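PDB 2PFY: putative exported protein from Bordetella pertussis Tohama I, which binds pyroglutamic acid as an extracytoplasmic solute receptor, probably delivering it to a tripartite ATP-independent periplasmic transporter. Local coordinates for residues R53-G58 with F210-K215. Sequence-based numbering, arbitrary orientation.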
loop_
_atom_site.group_PDB
_atom_site.type_symbol
_atom_site.label_atom_id
_atom_site.label_comp_id
_atom_site.label_asym_id
_atom_site.label_seq_id
_atom_site.Cartn_x
_atom_site.Cartn_y
_atom_site.Cartn_z
ATOM N N ARG A 53 -7.426 13.840 3.227
ATOM C CA ARG A 53 -8.037 15.069 3.712
ATOM C C ARG A 53 -7.012 16.177 3.787
ATOM O O ARG A 53 -7.325 17.299 3.432
ATOM C CB ARG A 53 -8.707 14.801 5.075
ATOM C CG ARG A 53 -9.487 15.946 5.663
ATOM C CD ARG A 53 -10.786 16.126 4.890
ATOM N NE ARG A 53 -11.708 16.972 5.630
ATOM C CZ ARG A 53 -12.494 17.877 5.064
ATOM N NH1 ARG A 53 -12.430 18.066 3.755
ATOM N NH2 ARG A 53 -13.304 18.624 5.819
ATOM N N GLY A 54 -5.773 15.874 4.201
ATOM C CA GLY A 54 -4.713 16.881 4.210
ATOM C C GLY A 54 -4.390 17.415 2.812
ATOM O O GLY A 54 -4.131 18.630 2.625
ATOM N N VAL A 55 -4.416 16.526 1.818
ATOM C CA VAL A 55 -4.199 16.970 0.436
ATOM C C VAL A 55 -5.392 17.835 -0.022
ATOM O O VAL A 55 -5.190 18.909 -0.598
ATOM C CB VAL A 55 -3.972 15.787 -0.517
ATOM C CG1 VAL A 55 -3.989 16.235 -2.028
ATOM C CG2 VAL A 55 -2.629 14.984 -0.159
ATOM N N GLN A 56 -6.615 17.373 0.215
ATOM C CA GLN A 56 -7.838 18.158 -0.148
ATOM C C GLN A 56 -7.869 19.555 0.472
ATOM O O GLN A 56 -8.240 20.553 -0.203
ATOM C CB GLN A 56 -9.085 17.438 0.364
ATOM C CG GLN A 56 -9.687 16.482 -0.574
ATOM C CD GLN A 56 -11.042 15.970 -0.084
ATOM O OE1 GLN A 56 -11.322 15.947 1.116
ATOM N NE2 GLN A 56 -11.878 15.546 -1.015
ATOM N N GLN A 57 -7.481 19.625 1.757
ATOM C CA GLN A 57 -7.490 20.878 2.518
ATOM C C GLN A 57 -6.255 21.770 2.365
ATOM O O GLN A 57 -6.221 22.869 2.931
ATOM C CB GLN A 57 -7.747 20.595 4.000
ATOM C CG GLN A 57 -9.105 19.945 4.293
ATOM C CD GLN A 57 -9.363 19.876 5.793
ATOM O OE1 GLN A 57 -8.716 19.125 6.503
ATOM N NE2 GLN A 57 -10.268 20.709 6.284
ATOM N N GLY A 58 -5.233 21.305 1.638
ATOM C CA GLY A 58 -4.030 22.098 1.439
ATOM C C GLY A 58 -3.066 22.134 2.624
ATOM O O GLY A 58 -2.266 23.048 2.758
ATOM N N PHE A 210 -0.295 5.271 -3.757
ATOM C CA PHE A 210 -0.291 6.316 -4.800
ATOM C C PHE A 210 0.069 7.708 -4.331
ATOM O O PHE A 210 0.091 7.986 -3.122
ATOM C CB PHE A 210 -1.564 6.314 -5.740
ATOM C CG PHE A 210 -2.900 6.586 -5.053
ATOM C CD1 PHE A 210 -4.086 6.390 -5.775
ATOM C CD2 PHE A 210 -2.998 6.971 -3.694
ATOM C CE1 PHE A 210 -5.374 6.603 -5.186
ATOM C CE2 PHE A 210 -4.259 7.189 -3.101
ATOM C CZ PHE A 210 -5.466 6.988 -3.855
ATOM N N VAL A 211 0.368 8.565 -5.303
ATOM C CA VAL A 211 0.754 9.931 -5.061
ATOM C C VAL A 211 -0.359 10.780 -5.658
ATOM O O VAL A 211 -0.698 10.652 -6.836
ATOM C CB VAL A 211 2.124 10.260 -5.660
ATOM C CG1 VAL A 211 2.400 11.814 -5.677
ATOM C CG2 VAL A 211 3.222 9.533 -4.855
ATOM N N ILE A 212 -0.973 11.591 -4.814
ATOM C CA ILE A 212 -2.189 12.305 -5.191
ATOM C C ILE A 212 -1.938 13.801 -4.909
ATOM O O ILE A 212 -1.307 14.136 -3.910
ATOM C CB ILE A 212 -3.460 11.774 -4.412
ATOM C CG1 ILE A 212 -3.210 11.707 -2.892
ATOM C CG2 ILE A 212 -3.913 10.380 -4.932
ATOM C CD1 ILE A 212 -4.455 11.479 -2.014
ATOM N N ALA A 213 -2.436 14.687 -5.780
ATOM C CA ALA A 213 -2.203 16.125 -5.632
ATOM C C ALA A 213 -3.495 16.927 -5.451
ATOM O O ALA A 213 -4.562 16.505 -5.889
ATOM C CB ALA A 213 -1.339 16.693 -6.805
ATOM N N ASN A 214 -3.395 18.050 -4.749
ATOM C CA ASN A 214 -4.529 18.997 -4.619
ATOM C C ASN A 214 -4.799 19.555 -6.021
ATOM O O ASN A 214 -3.905 20.130 -6.618
ATOM C CB ASN A 214 -4.170 20.111 -3.643
ATOM C CG ASN A 214 -5.308 21.132 -3.463
ATOM O OD1 ASN A 214 -5.453 22.083 -4.250
ATOM N ND2 ASN A 214 -6.118 20.930 -2.430
ATOM N N LYS A 215 -6.016 19.349 -6.536
ATOM C CA LYS A 215 -6.360 19.747 -7.919
ATOM C C LYS A 215 -6.202 21.248 -8.172
ATOM O O LYS A 215 -5.585 21.626 -9.144
ATOM C CB LYS A 215 -7.766 19.256 -8.311
ATOM C CG LYS A 215 -8.080 19.410 -9.796
ATOM C CD LYS A 215 -9.499 18.913 -10.039
ATOM C CE LYS A 215 -9.946 19.113 -11.455
ATOM N NZ LYS A 215 -11.320 18.543 -11.575
#
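Val-55 and Asn-214 carry this contact, and their CA atoms, 5.5 Å apart, are the nearest pair between helix 53-57 and strand 210-214. The two segments run in roughly the same direction, 29° apart, and their axes approach to 7.2 Å. Packing is tightest at Val-55, whose CB points at the strand. With CG1 anti to the backbone N (chi1 170°), that methyl presses on the peptide link joining Ala-213 to Asn-214, reaching 3.3 Å from Asn-214 N. The other methyl, CG2, sits 4.3 Å from Ile-212 CG1, a looser apolar touch that Leu-107 and Ile-112 extend around Ile-212.

The polar grip comes from the Asn-214 amide. Its ND2 donates to Val-55 O at 2.9 Å, and the N-H...O angle of 163° makes the bond nearly straight. The donor lies in the carbonyl plane, and the acceptor is close to the amide plane. Val-55 O has a second donor in Gly-58 N, at 3.3 Å. Gly-58 itself, with positive phi, ends the helix in a Schellman motif. Gln-56 O lies 3.1 Å from Asn-214 ND2. At the N-cap position of helix 215-220, Asn-214 caps Ala-217 N with OD1, and the ND2 and OD1 bonds together hold the amide's rotation.

Toward solvent the contact thins out: exposed Gly-58 comes no nearer than 4.2 Å, from its N to Asn-214 ND2. The side chain of Gln-56 turns away from the strand, its NE2 bonding to Gln-110 O. One asparagine thus links the C-terminal end of helix 51-57 to the start of helix 215-220, where helix 51-57 packs against strand 208-214 of the mixed sheet in one alpha/beta lobe of a DctP-type periplasmic binding protein.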